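PDB 3FJ1: putative phosphosugar isomerase from Silicibacter pomeroyi DSS-3, which probably binds phosphorylated sugar derivatives through its two SIS domains and may act as a phosphosugar isomerase or aminotransferase. Local coordinates for residues D14-A19 against L312-Y317; H56-L61 against L96-S101; H138-H143 against A160-M165; A241-G246 against D275-K280; A268-I273 against V284-G289. All blocks are in the same frame, centred on the assembly; numbering follows the deposited sequence. Where two conformers were deposited one is given.

Contact 1: residues D14-A19 against L312-Y317; sequences DEIPEA and LIVSFY
Ile16 meets Val314 and Tyr317 in a helix-to-helix contact that joins the N-terminal helix 8-41 to helix 308-326 of the second SIS domain. The tight part is small and wholly apolar. Ile16 and Val314 reach toward each other tip to tip, CG2 of Ile16 lying 4.1 Å from CG2 of Val314. The longer branch of Ile16 is aimed at the same helix: with CG1 beside the backbone N (chi1 -72°) and the chain extended beyond it, CD1 comes within 4.2 Å of CD2 on the Tyr317 ring. One isoleucine therefore bridges two residues almost a turn apart. Leu187 of helix 183-191 touches both Ile16 and Val314, and Thr153 of helix 153-171 touches both Ile16 and Tyr317, which keeps this patch buried.

The solvent side of helix 8-41 is looser: Glu18 is exposed and takes no part. Glu15, partly exposed, makes a salt bridge from OE1 to NZ of Lys154. The helix is also kinked here: Pro17 has no N-H to give to the preceding turn, and the N of Glu18 makes no such bond either. Across the contact, Tyr317 keeps its polar end occupied, its OH hydrogen-bonded to OE2 of Glu222.

Contact 2: residues H56-L61 against L96-S101; sequences HVCTYL and LAVSQS
Val98 is the bump of this contact, and the hollow it fills lies between Val57 and Cys58 on the facing helix. Its two methyls divide the work. CG2 presses on the sulfur, 3.6 Å from Cys58 SG, while CG1 faces CG1 of Val57 more loosely at 4.3 Å. The sulfur also rides close to the branch point of the valine, with Cys58 SG 4.0 Å from Val98 CB. It gets there because SG lies beside the backbone N (chi1 -76°), although the CB of Cys58 itself leaves the helix at an angle to the strand.

This is helix-on-sheet packing in the first SIS domain, an alpha/beta fold in which helix 53-69 lies against strand 93-99 of a parallel sheet. Over the short segments, helix and strand axes pass 9.2 Å apart, with N-to-C directions 143° from each other. Every second strand residue points at the helix, so Ala97 turns to the other face and Leu96 makes the next bump. Leu96 and Leu61 cross at about a right angle, CD2 of Leu96 lying 3.8 Å from CD1 of Leu61. Leu124 of strand 120-125 touches both leucines and Val98, while Phe156 and Ser159 flank Val57.

Contact 3: residues H138-H143 against A160-M165; sequences HTIDIH and AVAGLM
The outermost strand of the first SIS domain's parallel sheet, 138-141, is backed here by helix 153-171, with Ala162 as the helix residue that meets Ile140 and Ile142. The methyl of Ala162 sits between two isoleucine branches: its CB is 4.0 Å from CG2 of Ile140 and equally 4.0 Å from CG2 of Ile142. The two branches are presented differently. In Ile140, CG2 is anti to the backbone N and CG1 swings beside it (chi1 -66°), whereas Ile142 holds CG1 between N and the carbonyl carbon (chi1 72°) and leaves CG2 for the alanine. With so short a side chain on the helix, the backbones come close, CA of Ile142 and CA of Ala162 being 6.0 Å apart.

Just past the strand the chain bends in an Asx turn. Asp141 OD1 accepts from the backbone N of His143 at 2.9 Å, a fairly straight bond (161°) arriving from above the carboxylate plane.

Around this, Ile140 also touches Val122 and Leu124 of the neighbouring strand 120-125, Leu23 of helix 8-41 touches His143, Val161 and Met165, and Leu310 of helix 308-326 meets Ala160, Val161 and Leu164.

Contact 4: residues A241-G246 against D275-K280; sequences AEVLHG and DQIAAK
Asp275 OD1 is gripped by the backbone N atoms of Arg293 and Ala294, and its OD2 takes the N of Thr292, which pins the helix whose next two residues, Gln276 and Ile277, meet Val243 and Leu244. So many N-H groups around one carboxylate would be expected to favour its charged form.

The contact itself is mostly apolar, with no hydrogen bond across it. Ile277 is extended, and its far end meets Val243 tip to tip, CD1 of Ile277 standing 3.9 Å from CG1 of Val243. A chi1 of 68°, between the backbone N and the carbonyl carbon, puts that CG1 there. Leu244 comes at the same isoleucine from another direction, crossing it obliquely so that its CD2 rests 3.9 Å from Ile277 CG1. The other methyl of Leu244 serves Gln276: CD1 lies 3.6 Å from OE1, a van der Waals touch. Gln276 stands on the exposed side of the leucine, with the Lys280 chain farther off, its CE 4.9 Å from Leu244 CD2, whereas Val243 and Ile277 are buried and share Leu211 of strand 208-212 as a further neighbour.

On the loop's opposite flank lies the dimer partner. Glu242 OE1 forms a salt bridge with Arg51 of the second subunit, and His245 packs on the same arginine. Within 241-246 the backbone is tied by a bond of 2.9 Å from His245 N to Glu242 O. In fold terms, the loop that follows edge strand 235-239 is laid against crossover helix 267-279 of the second alpha/beta SIS domain.

Contact 5: residues A268-I273 against V284-G289; sequences APLAEI and VFATTG
This is a buried helix-against-strand contact inside a beta-alpha-beta crossover of the second SIS domain: Leu270 and Ala271 of helix 267-279 rest on Ala286 and Thr288, at and just beyond the end of strand 284-286, the strand to which that helix leads. Strand 257-259 begins the unit and lies beside 284-286 in the parallel sheet, with Phe285 hydrogen-bonded through its backbone to Val257 and Gly259.

The touch is light, with small groups meeting at van der Waals distance and no hydrogen bond between the segments. Leu270 reaches out with CG anti to its own N (chi1 -177°) and then turns at chi2, bringing CD1 to 4.3 Å from CB of Ala286. The CA atoms of Ala271 and Ala286 are 7.1 Å apart, the closest such pair of the two segments. Phe285, the residue before Ala286, instead packs on helix 196-204 through Met198 and Ala201.

Past the strand, Thr287 is the centre of an inverse gamma turn, closed by a weak bond of 3.0 Å from Thr288 N to Ala286 O. The turn sends the chain on so that Thr288 again faces the helix. Both threonine hydroxyls are engaged: Thr287 OG1 with the N of Ala261, and Thr288 OG1 with Glu267 OE2, at the start of the same helix, and with the N of Arg290. With OG1 held in this way, the methyl of Thr288 is the branch that meets the helix, CG2 lying 4.2 Å from CB of Ala271.

In the fold
The five contacts fall into two groups bridged by contact 1. Contacts 2 and 3 belong to the first SIS domain, reach the same sheet and have centres 10 Å apart; Leu61 CD2 lies 3.7 Å from Leu164 N. Contacts 4 and 5 share helix 267-279 in the second domain, with centres 11 Å apart and Ile277 CG2 3.4 Å from Val284 CG2. Contact 1 touches both groups: Ala19 CB is 4.0 Å from His143 O of contact 3, and Leu312 CD1 is 3.5 Å from Thr287 OG1 of contact 5. Contacts 3 and 4 are farthest apart, about 36 Å between centres. Among the five, contact 4 alone has the second subunit against its segments.

Contact 1: residues D14-A19 against L312-Y317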
# COMPACT_ATOMS: atom_id res chain seq x y z
N ASP A 14 -14.55 9.42 -23.32
CA ASP A 14 -14.53 9.41 -24.79
C ASP A 14 -13.36 10.22 -25.36
O ASP A 14 -13.05 10.12 -26.55
CB ASP A 14 -15.86 9.88 -25.35
CG ASP A 14 -16.92 8.82 -25.23
OD1 ASP A 14 -16.59 7.63 -25.44
OD2 ASP A 14 -18.08 9.15 -24.91
N GLU A 15 -12.74 11.05 -24.53
CA GLU A 15 -11.50 11.76 -24.93
C GLU A 15 -10.22 10.98 -24.62
O GLU A 15 -9.15 11.43 -25.06
CB GLU A 15 -11.37 13.11 -24.19
CG GLU A 15 -12.43 14.14 -24.53
CD GLU A 15 -12.49 15.35 -23.59
OE1 GLU A 15 -11.88 15.33 -22.50
OE2 GLU A 15 -13.22 16.35 -23.95
N ILE A 16 -10.29 9.86 -23.87
CA ILE A 16 -9.08 9.11 -23.50
C ILE A 16 -8.25 8.66 -24.71
O ILE A 16 -7.05 8.90 -24.75
CB ILE A 16 -9.36 7.93 -22.52
CG1 ILE A 16 -9.70 8.42 -21.11
CG2 ILE A 16 -8.16 6.92 -22.46
CD1 ILE A 16 -10.31 7.35 -20.18
N PRO A 17 -8.87 8.02 -25.72
CA PRO A 17 -8.04 7.63 -26.88
C PRO A 17 -7.25 8.79 -27.56
O PRO A 17 -6.05 8.60 -27.85
CB PRO A 17 -9.06 7.01 -27.83
CG PRO A 17 -10.16 6.50 -26.93
CD PRO A 17 -10.26 7.55 -25.86
N GLU A 18 -7.88 9.95 -27.80
CA GLU A 18 -7.19 11.07 -28.44
C GLU A 18 -6.16 11.72 -27.52
O GLU A 18 -5.16 12.25 -28.00
CB GLU A 18 -8.18 12.15 -28.90
CG GLU A 18 -7.65 12.98 -30.06
CD GLU A 18 -7.65 12.19 -31.37
OE1 GLU A 18 -8.55 11.34 -31.53
OE2 GLU A 18 -6.76 12.42 -32.23
N ALA A 19 -6.42 11.70 -26.21
CA ALA A 19 -5.48 12.22 -25.23
C ALA A 19 -4.19 11.40 -25.32
O ALA A 19 -3.10 11.95 -25.36
CB ALA A 19 -6.06 12.15 -23.82
N LEU A 312 -8.34 -2.50 -19.61
CA LEU A 312 -9.29 -2.98 -18.60
C LEU A 312 -9.88 -1.84 -17.76
O LEU A 312 -11.07 -1.81 -17.50
CB LEU A 312 -8.61 -3.98 -17.66
CG LEU A 312 -7.91 -5.18 -18.29
CD1 LEU A 312 -7.30 -6.08 -17.22
CD2 LEU A 312 -8.92 -5.96 -19.17
N ILE A 313 -9.04 -0.90 -17.33
CA ILE A 313 -9.50 0.22 -16.53
C ILE A 313 -10.42 1.14 -17.35
O ILE A 313 -11.35 1.70 -16.79
CB ILE A 313 -8.37 0.99 -15.83
CG1 ILE A 313 -8.92 1.80 -14.62
CG2 ILE A 313 -7.52 1.85 -16.84
CD1 ILE A 313 -9.43 0.95 -13.41
N VAL A 314 -10.15 1.31 -18.64
CA VAL A 314 -11.05 2.12 -19.49
C VAL A 314 -12.45 1.47 -19.54
O VAL A 314 -13.49 2.16 -19.40
CB VAL A 314 -10.45 2.41 -20.88
CG1 VAL A 314 -11.52 3.02 -21.81
CG2 VAL A 314 -9.20 3.38 -20.76
N SER A 315 -12.49 0.15 -19.73
CA SER A 315 -13.77 -0.57 -19.72
C SER A 315 -14.47 -0.41 -18.35
O SER A 315 -15.69 -0.23 -18.27
CB SER A 315 -13.58 -2.02 -20.10
OG SER A 315 -13.21 -2.14 -21.48
N PHE A 316 -13.68 -0.50 -17.29
CA PHE A 316 -14.24 -0.32 -15.95
C PHE A 316 -14.85 1.07 -15.78
O PHE A 316 -15.95 1.21 -15.23
CB PHE A 316 -13.16 -0.56 -14.87
CG PHE A 316 -13.65 -0.29 -13.47
CD1 PHE A 316 -14.35 -1.23 -12.78
CD2 PHE A 316 -13.41 0.92 -12.85
CE1 PHE A 316 -14.80 -0.98 -11.49
CE2 PHE A 316 -13.87 1.18 -11.57
CZ PHE A 316 -14.55 0.24 -10.90
N TYR A 317 -14.11 2.09 -16.20
CA TYR A 317 -14.57 3.48 -16.09
C TYR A 317 -15.92 3.65 -16.78
O TYR A 317 -16.84 4.30 -16.28
CB TYR A 317 -13.57 4.45 -16.72
CG TYR A 317 -12.23 4.65 -16.00
CD1 TYR A 317 -12.11 4.62 -14.61
CD2 TYR A 317 -11.10 4.99 -16.74
CE1 TYR A 317 -10.88 4.86 -13.98
CE2 TYR A 317 -9.87 5.23 -16.12
CZ TYR A 317 -9.78 5.18 -14.75
OH TYR A 317 -8.53 5.42 -14.16

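Contact 2: residues H56-L61 against L96-S101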
# COMPACT_ATOMS: atom_id res chain seq x y z
N HIS A 56 -1.43 4.75 -7.51
CA HIS A 56 -1.83 3.53 -8.22
C HIS A 56 -1.08 3.48 -9.56
O HIS A 56 -0.66 2.41 -10.02
CB HIS A 56 -3.33 3.43 -8.38
CG HIS A 56 -4.07 3.46 -7.07
ND1 HIS A 56 -3.60 2.80 -5.95
CD2 HIS A 56 -5.24 4.04 -6.71
CE1 HIS A 56 -4.43 3.02 -4.94
NE2 HIS A 56 -5.46 3.72 -5.39
N VAL A 57 -0.85 4.65 -10.16
CA VAL A 57 -0.01 4.74 -11.33
C VAL A 57 1.38 4.25 -10.98
O VAL A 57 2.01 3.49 -11.71
CB VAL A 57 0.04 6.15 -11.90
CG1 VAL A 57 1.06 6.17 -13.08
CG2 VAL A 57 -1.37 6.60 -12.33
N CYS A 58 1.89 4.72 -9.85
CA CYS A 58 3.23 4.31 -9.39
C CYS A 58 3.32 2.78 -9.13
O CYS A 58 4.31 2.14 -9.49
CB CYS A 58 3.63 5.11 -8.19
SG CYS A 58 4.14 6.81 -8.62
N THR A 59 2.28 2.20 -8.56
CA THR A 59 2.26 0.75 -8.39
C THR A 59 2.37 0.05 -9.74
O THR A 59 3.17 -0.88 -9.90
CB THR A 59 1.00 0.31 -7.65
OG1 THR A 59 0.97 0.94 -6.36
CG2 THR A 59 0.93 -1.25 -7.53
N TYR A 60 1.57 0.49 -10.70
CA TYR A 60 1.61 -0.00 -12.08
C TYR A 60 3.04 0.10 -12.66
O TYR A 60 3.62 -0.89 -13.11
CB TYR A 60 0.59 0.80 -12.89
CG TYR A 60 0.18 0.27 -14.25
CD1 TYR A 60 1.02 -0.49 -15.04
CD2 TYR A 60 -1.04 0.65 -14.80
CE1 TYR A 60 0.64 -0.91 -16.31
CE2 TYR A 60 -1.41 0.25 -16.06
CZ TYR A 60 -0.59 -0.53 -16.81
OH TYR A 60 -0.99 -0.91 -18.04
N LEU A 61 3.64 1.28 -12.55
CA LEU A 61 4.97 1.51 -13.06
C LEU A 61 6.08 0.76 -12.29
O LEU A 61 7.10 0.45 -12.90
CB LEU A 61 5.27 2.99 -13.13
CG LEU A 61 4.35 3.81 -14.07
CD1 LEU A 61 4.75 5.32 -13.98
CD2 LEU A 61 4.37 3.28 -15.51
N LEU A 96 10.88 8.98 -9.47
CA LEU A 96 9.78 9.25 -10.34
C LEU A 96 8.61 9.83 -9.52
O LEU A 96 8.08 9.14 -8.67
CB LEU A 96 9.38 7.95 -11.03
CG LEU A 96 8.40 8.07 -12.15
CD1 LEU A 96 8.96 8.90 -13.32
CD2 LEU A 96 8.04 6.65 -12.59
N ALA A 97 8.27 11.09 -9.78
CA ALA A 97 7.18 11.76 -9.07
C ALA A 97 5.97 11.83 -10.01
O ALA A 97 6.10 12.23 -11.16
CB ALA A 97 7.59 13.13 -8.61
N VAL A 98 4.79 11.45 -9.54
CA VAL A 98 3.60 11.49 -10.41
C VAL A 98 2.51 12.33 -9.72
O VAL A 98 2.13 12.03 -8.61
CB VAL A 98 3.10 10.08 -10.68
CG1 VAL A 98 1.89 10.13 -11.61
CG2 VAL A 98 4.24 9.19 -11.26
N SER A 99 2.02 13.38 -10.39
CA SER A 99 1.01 14.24 -9.79
C SER A 99 0.29 15.02 -10.86
O SER A 99 0.95 15.69 -11.63
CB SER A 99 1.68 15.26 -8.86
OG SER A 99 0.77 16.24 -8.42
N GLN A 100 -1.05 14.95 -10.88
CA GLN A 100 -1.90 15.69 -11.83
C GLN A 100 -1.47 17.18 -11.92
O GLN A 100 -1.01 17.68 -12.97
CB GLN A 100 -3.39 15.52 -11.36
CG GLN A 100 -4.58 15.98 -12.27
CD GLN A 100 -5.99 15.55 -11.72
OE1 GLN A 100 -6.97 15.43 -12.46
NE2 GLN A 100 -6.06 15.33 -10.40
N SER A 101 -1.64 17.90 -10.82
CA SER A 101 -1.38 19.35 -10.77
C SER A 101 0.04 19.74 -10.38
O SER A 101 0.46 20.85 -10.68
CB SER A 101 -2.33 20.04 -9.76
OG SER A 101 -1.86 19.87 -8.42

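Contact 3: residues H138-H143 against A160-M165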
# COMPACT_ATOMS: atom_id res chain seq x y z
N HIS A 138 13.83 16.68 -14.85
CA HIS A 138 13.07 16.57 -16.08
C HIS A 138 11.59 16.50 -15.78
O HIS A 138 11.18 15.92 -14.78
CB HIS A 138 13.48 15.30 -16.82
CG HIS A 138 14.93 15.25 -17.16
ND1 HIS A 138 15.45 15.89 -18.26
CD2 HIS A 138 15.98 14.66 -16.54
CE1 HIS A 138 16.76 15.72 -18.30
NE2 HIS A 138 17.11 14.98 -17.26
N THR A 139 10.79 17.07 -16.68
CA THR A 139 9.34 16.95 -16.57
C THR A 139 8.77 16.37 -17.85
O THR A 139 9.09 16.83 -18.95
CB THR A 139 8.69 18.29 -16.29
OG1 THR A 139 9.15 18.73 -15.01
CG2 THR A 139 7.13 18.17 -16.30
N ILE A 140 7.95 15.35 -17.70
CA ILE A 140 7.23 14.80 -18.82
C ILE A 140 5.76 15.23 -18.68
O ILE A 140 5.04 14.82 -17.74
CB ILE A 140 7.34 13.27 -18.89
CG1 ILE A 140 8.79 12.88 -19.20
CG2 ILE A 140 6.39 12.72 -19.93
CD1 ILE A 140 9.13 11.44 -18.98
N ASP A 141 5.32 16.09 -19.61
CA ASP A 141 3.93 16.52 -19.68
C ASP A 141 3.08 15.32 -20.18
O ASP A 141 3.32 14.78 -21.28
CB ASP A 141 3.84 17.69 -20.64
CG ASP A 141 2.47 18.35 -20.71
OD1 ASP A 141 1.43 17.75 -20.37
OD2 ASP A 141 2.46 19.51 -21.17
N ILE A 142 2.11 14.92 -19.38
CA ILE A 142 1.23 13.78 -19.72
C ILE A 142 0.14 14.06 -20.76
O ILE A 142 -0.52 13.12 -21.27
CB ILE A 142 0.63 13.12 -18.44
CG1 ILE A 142 -0.45 14.01 -17.78
CG2 ILE A 142 1.82 12.74 -17.46
CD1 ILE A 142 -1.15 13.37 -16.56
N HIS A 143 -0.05 15.32 -21.12
CA HIS A 143 -1.03 15.68 -22.15
C HIS A 143 -2.45 15.13 -21.92
O HIS A 143 -3.10 14.67 -22.85
CB HIS A 143 -0.49 15.28 -23.54
CG HIS A 143 0.74 16.03 -23.96
ND1 HIS A 143 2.01 15.65 -23.59
CD2 HIS A 143 0.88 17.15 -24.70
CE1 HIS A 143 2.89 16.50 -24.10
NE2 HIS A 143 2.22 17.42 -24.78
N ALA A 160 0.11 6.77 -16.68
CA ALA A 160 0.62 5.45 -16.87
C ALA A 160 1.28 5.29 -18.24
O ALA A 160 2.38 4.74 -18.33
CB ALA A 160 -0.47 4.37 -16.61
N VAL A 161 0.65 5.82 -19.29
CA VAL A 161 1.22 5.73 -20.63
C VAL A 161 2.56 6.45 -20.71
O VAL A 161 3.53 5.89 -21.25
CB VAL A 161 0.24 6.24 -21.70
CG1 VAL A 161 0.95 6.40 -23.01
CG2 VAL A 161 -0.94 5.24 -21.83
N ALA A 162 2.63 7.66 -20.15
CA ALA A 162 3.89 8.42 -20.09
C ALA A 162 5.01 7.61 -19.44
O ALA A 162 6.14 7.56 -19.98
CB ALA A 162 3.71 9.77 -19.40
N GLY A 163 4.73 7.03 -18.28
CA GLY A 163 5.70 6.18 -17.57
C GLY A 163 6.09 4.94 -18.38
O GLY A 163 7.26 4.57 -18.44
N LEU A 164 5.11 4.32 -19.02
CA LEU A 164 5.39 3.14 -19.87
C LEU A 164 6.24 3.48 -21.09
O LEU A 164 7.11 2.69 -21.46
CB LEU A 164 4.10 2.40 -20.27
CG LEU A 164 3.39 1.62 -19.13
CD1 LEU A 164 2.02 1.17 -19.63
CD2 LEU A 164 4.21 0.42 -18.50
N MSE A 165 5.98 4.63 -21.72
CA MSE A 165 6.78 5.14 -22.87
C MSE A 165 8.23 5.31 -22.44
O MSE A 165 9.15 4.91 -23.14
CB MSE A 165 6.23 6.48 -23.37
CG MSE A 165 4.92 6.40 -24.15
SE MSE A 165 4.15 8.18 -24.40
CE MSE A 165 5.45 9.04 -25.61

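Contact 4: residues A241-G246 against D275-K280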
# COMPACT_ATOMS: atom_id res chain seq x y z
N ALA A 241 -4.41 -13.62 -4.73
CA ALA A 241 -3.66 -14.56 -3.90
C ALA A 241 -3.90 -14.34 -2.41
O ALA A 241 -3.50 -15.17 -1.60
CB ALA A 241 -2.18 -14.44 -4.20
N GLU A 242 -4.48 -13.21 -2.03
CA GLU A 242 -4.75 -12.92 -0.64
C GLU A 242 -6.22 -12.87 -0.26
O GLU A 242 -6.55 -12.94 0.92
CB GLU A 242 -4.12 -11.57 -0.28
CG GLU A 242 -2.63 -11.53 -0.53
CD GLU A 242 -1.83 -12.49 0.36
OE1 GLU A 242 -2.33 -12.94 1.42
OE2 GLU A 242 -0.68 -12.80 -0.01
N VAL A 243 -7.09 -12.74 -1.26
CA VAL A 243 -8.52 -12.50 -0.99
C VAL A 243 -9.18 -13.59 -0.15
O VAL A 243 -10.07 -13.30 0.67
CB VAL A 243 -9.30 -12.25 -2.29
CG1 VAL A 243 -9.36 -13.51 -3.17
CG2 VAL A 243 -10.68 -11.74 -1.98
N LEU A 244 -8.75 -14.84 -0.31
CA LEU A 244 -9.34 -15.94 0.46
C LEU A 244 -8.72 -16.11 1.87
O LEU A 244 -9.12 -16.99 2.60
CB LEU A 244 -9.22 -17.25 -0.32
CG LEU A 244 -9.95 -17.26 -1.66
CD1 LEU A 244 -9.68 -18.55 -2.40
CD2 LEU A 244 -11.46 -17.02 -1.46
N HIS A 245 -7.78 -15.24 2.25
CA HIS A 245 -7.11 -15.33 3.56
C HIS A 245 -7.23 -14.05 4.38
O HIS A 245 -6.49 -13.89 5.36
CB HIS A 245 -5.62 -15.59 3.33
CG HIS A 245 -5.37 -16.70 2.36
ND1 HIS A 245 -5.40 -18.02 2.73
CD2 HIS A 245 -5.18 -16.68 1.02
CE1 HIS A 245 -5.20 -18.78 1.66
NE2 HIS A 245 -5.06 -17.99 0.61
N GLY A 246 -8.10 -13.12 3.99
CA GLY A 246 -8.20 -11.83 4.70
C GLY A 246 -9.19 -11.83 5.88
O GLY A 246 -9.88 -12.82 6.11
N ASP A 275 -12.56 -18.49 -10.37
CA ASP A 275 -13.40 -19.68 -10.44
C ASP A 275 -13.68 -20.30 -9.06
O ASP A 275 -14.80 -20.72 -8.82
CB ASP A 275 -12.80 -20.71 -11.41
CG ASP A 275 -13.06 -20.36 -12.87
OD1 ASP A 275 -13.94 -19.53 -13.16
OD2 ASP A 275 -12.41 -20.95 -13.75
N GLN A 276 -12.67 -20.33 -8.17
CA GLN A 276 -12.82 -20.90 -6.82
C GLN A 276 -13.87 -20.13 -6.02
O GLN A 276 -14.71 -20.73 -5.31
CB GLN A 276 -11.49 -20.87 -6.05
CG GLN A 276 -10.48 -21.93 -6.46
CD GLN A 276 -9.17 -21.79 -5.70
OE1 GLN A 276 -9.15 -21.42 -4.52
NE2 GLN A 276 -8.05 -22.05 -6.39
N ILE A 277 -13.81 -18.81 -6.17
CA ILE A 277 -14.76 -17.91 -5.52
C ILE A 277 -16.18 -18.18 -6.07
O ILE A 277 -17.15 -18.35 -5.29
CB ILE A 277 -14.33 -16.44 -5.67
CG1 ILE A 277 -13.00 -16.18 -4.95
CG2 ILE A 277 -15.44 -15.53 -5.12
CD1 ILE A 277 -12.39 -14.86 -5.31
N ALA A 278 -16.31 -18.26 -7.41
CA ALA A 278 -17.60 -18.57 -8.06
C ALA A 278 -18.14 -19.94 -7.63
O ALA A 278 -19.36 -20.12 -7.50
CB ALA A 278 -17.45 -18.50 -9.59
N ALA A 279 -17.24 -20.90 -7.41
CA ALA A 279 -17.63 -22.25 -6.96
C ALA A 279 -18.22 -22.26 -5.52
O ALA A 279 -18.88 -23.22 -5.11
CB ALA A 279 -16.46 -23.23 -7.08
N LYS A 280 -17.99 -21.19 -4.76
CA LYS A 280 -18.60 -21.04 -3.43
C LYS A 280 -19.97 -20.34 -3.47
O LYS A 280 -20.58 -20.11 -2.41
CB LYS A 280 -17.65 -20.27 -2.52
CG LYS A 280 -16.37 -21.06 -2.20
CD LYS A 280 -15.35 -20.23 -1.43
CE LYS A 280 -14.15 -21.09 -0.97
NZ LYS A 280 -14.63 -22.30 -0.19

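Contact 5: residues A268-I273 against V284-G289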
# COMPACT_ATOMS: atom_id res chain seq x y z
N ALA A 268 -3.64 -16.84 -15.72
CA ALA A 268 -4.12 -18.13 -15.23
C ALA A 268 -4.40 -18.17 -13.71
O ALA A 268 -5.48 -18.61 -13.30
CB ALA A 268 -3.17 -19.29 -15.67
N PRO A 269 -3.44 -17.77 -12.87
CA PRO A 269 -3.77 -17.76 -11.43
C PRO A 269 -4.96 -16.86 -11.03
O PRO A 269 -5.65 -17.19 -10.08
CB PRO A 269 -2.47 -17.29 -10.76
CG PRO A 269 -1.64 -16.73 -11.82
CD PRO A 269 -2.02 -17.43 -13.09
N LEU A 270 -5.14 -15.73 -11.70
CA LEU A 270 -6.27 -14.86 -11.42
C LEU A 270 -7.57 -15.60 -11.75
O LEU A 270 -8.49 -15.67 -10.94
CB LEU A 270 -6.14 -13.58 -12.24
CG LEU A 270 -7.17 -12.42 -12.11
CD1 LEU A 270 -8.62 -12.79 -12.53
CD2 LEU A 270 -7.12 -11.87 -10.70
N ALA A 271 -7.62 -16.17 -12.95
CA ALA A 271 -8.76 -16.97 -13.40
C ALA A 271 -9.07 -18.12 -12.42
O ALA A 271 -10.23 -18.38 -12.13
CB ALA A 271 -8.49 -17.49 -14.78
N GLU A 272 -8.03 -18.82 -11.95
CA GLU A 272 -8.17 -19.91 -11.01
C GLU A 272 -8.89 -19.50 -9.71
O GLU A 272 -9.83 -20.18 -9.24
CB GLU A 272 -6.78 -20.50 -10.71
N ILE A 273 -8.45 -18.41 -9.12
CA ILE A 273 -9.09 -17.90 -7.89
C ILE A 273 -10.50 -17.39 -8.19
O ILE A 273 -11.40 -17.59 -7.38
CB ILE A 273 -8.24 -16.80 -7.23
CG1 ILE A 273 -6.94 -17.40 -6.70
CG2 ILE A 273 -9.06 -16.07 -6.11
CD1 ILE A 273 -7.10 -18.31 -5.50
N VAL A 284 -19.16 -13.61 -9.48
CA VAL A 284 -17.82 -13.25 -9.91
C VAL A 284 -17.72 -13.10 -11.43
O VAL A 284 -18.27 -13.91 -12.20
CB VAL A 284 -16.80 -14.33 -9.46
CG1 VAL A 284 -15.36 -13.83 -9.73
CG2 VAL A 284 -17.02 -14.68 -8.00
N PHE A 285 -17.03 -12.03 -11.84
CA PHE A 285 -16.77 -11.69 -13.23
C PHE A 285 -15.26 -11.53 -13.40
O PHE A 285 -14.57 -11.12 -12.45
CB PHE A 285 -17.45 -10.37 -13.58
CG PHE A 285 -18.95 -10.34 -13.34
CD1 PHE A 285 -19.49 -10.02 -12.08
CD2 PHE A 285 -19.82 -10.59 -14.39
CE1 PHE A 285 -20.86 -9.98 -11.89
CE2 PHE A 285 -21.18 -10.55 -14.19
CZ PHE A 285 -21.69 -10.23 -12.94
N ALA A 286 -14.72 -11.84 -14.57
CA ALA A 286 -13.27 -11.65 -14.78
C ALA A 286 -12.97 -11.33 -16.22
O ALA A 286 -13.66 -11.82 -17.10
CB ALA A 286 -12.49 -12.87 -14.31
N THR A 287 -11.94 -10.52 -16.46
CA THR A 287 -11.58 -10.03 -17.82
C THR A 287 -10.65 -11.01 -18.53
O THR A 287 -9.56 -10.66 -18.94
CB THR A 287 -10.90 -8.63 -17.78
OG1 THR A 287 -9.64 -8.74 -17.08
CG2 THR A 287 -11.77 -7.55 -17.02
N THR A 288 -11.11 -12.24 -18.68
CA THR A 288 -10.33 -13.29 -19.30
C THR A 288 -11.25 -14.43 -19.73
O THR A 288 -12.21 -14.77 -19.04
CB THR A 288 -9.23 -13.83 -18.37
OG1 THR A 288 -8.70 -15.04 -18.92
CG2 THR A 288 -9.77 -14.10 -16.97
N GLY A 289 -10.87 -15.04 -20.85
CA GLY A 289 -11.54 -16.19 -21.39
C GLY A 289 -11.20 -17.46 -20.65
O GLY A 289 -11.84 -18.48 -20.87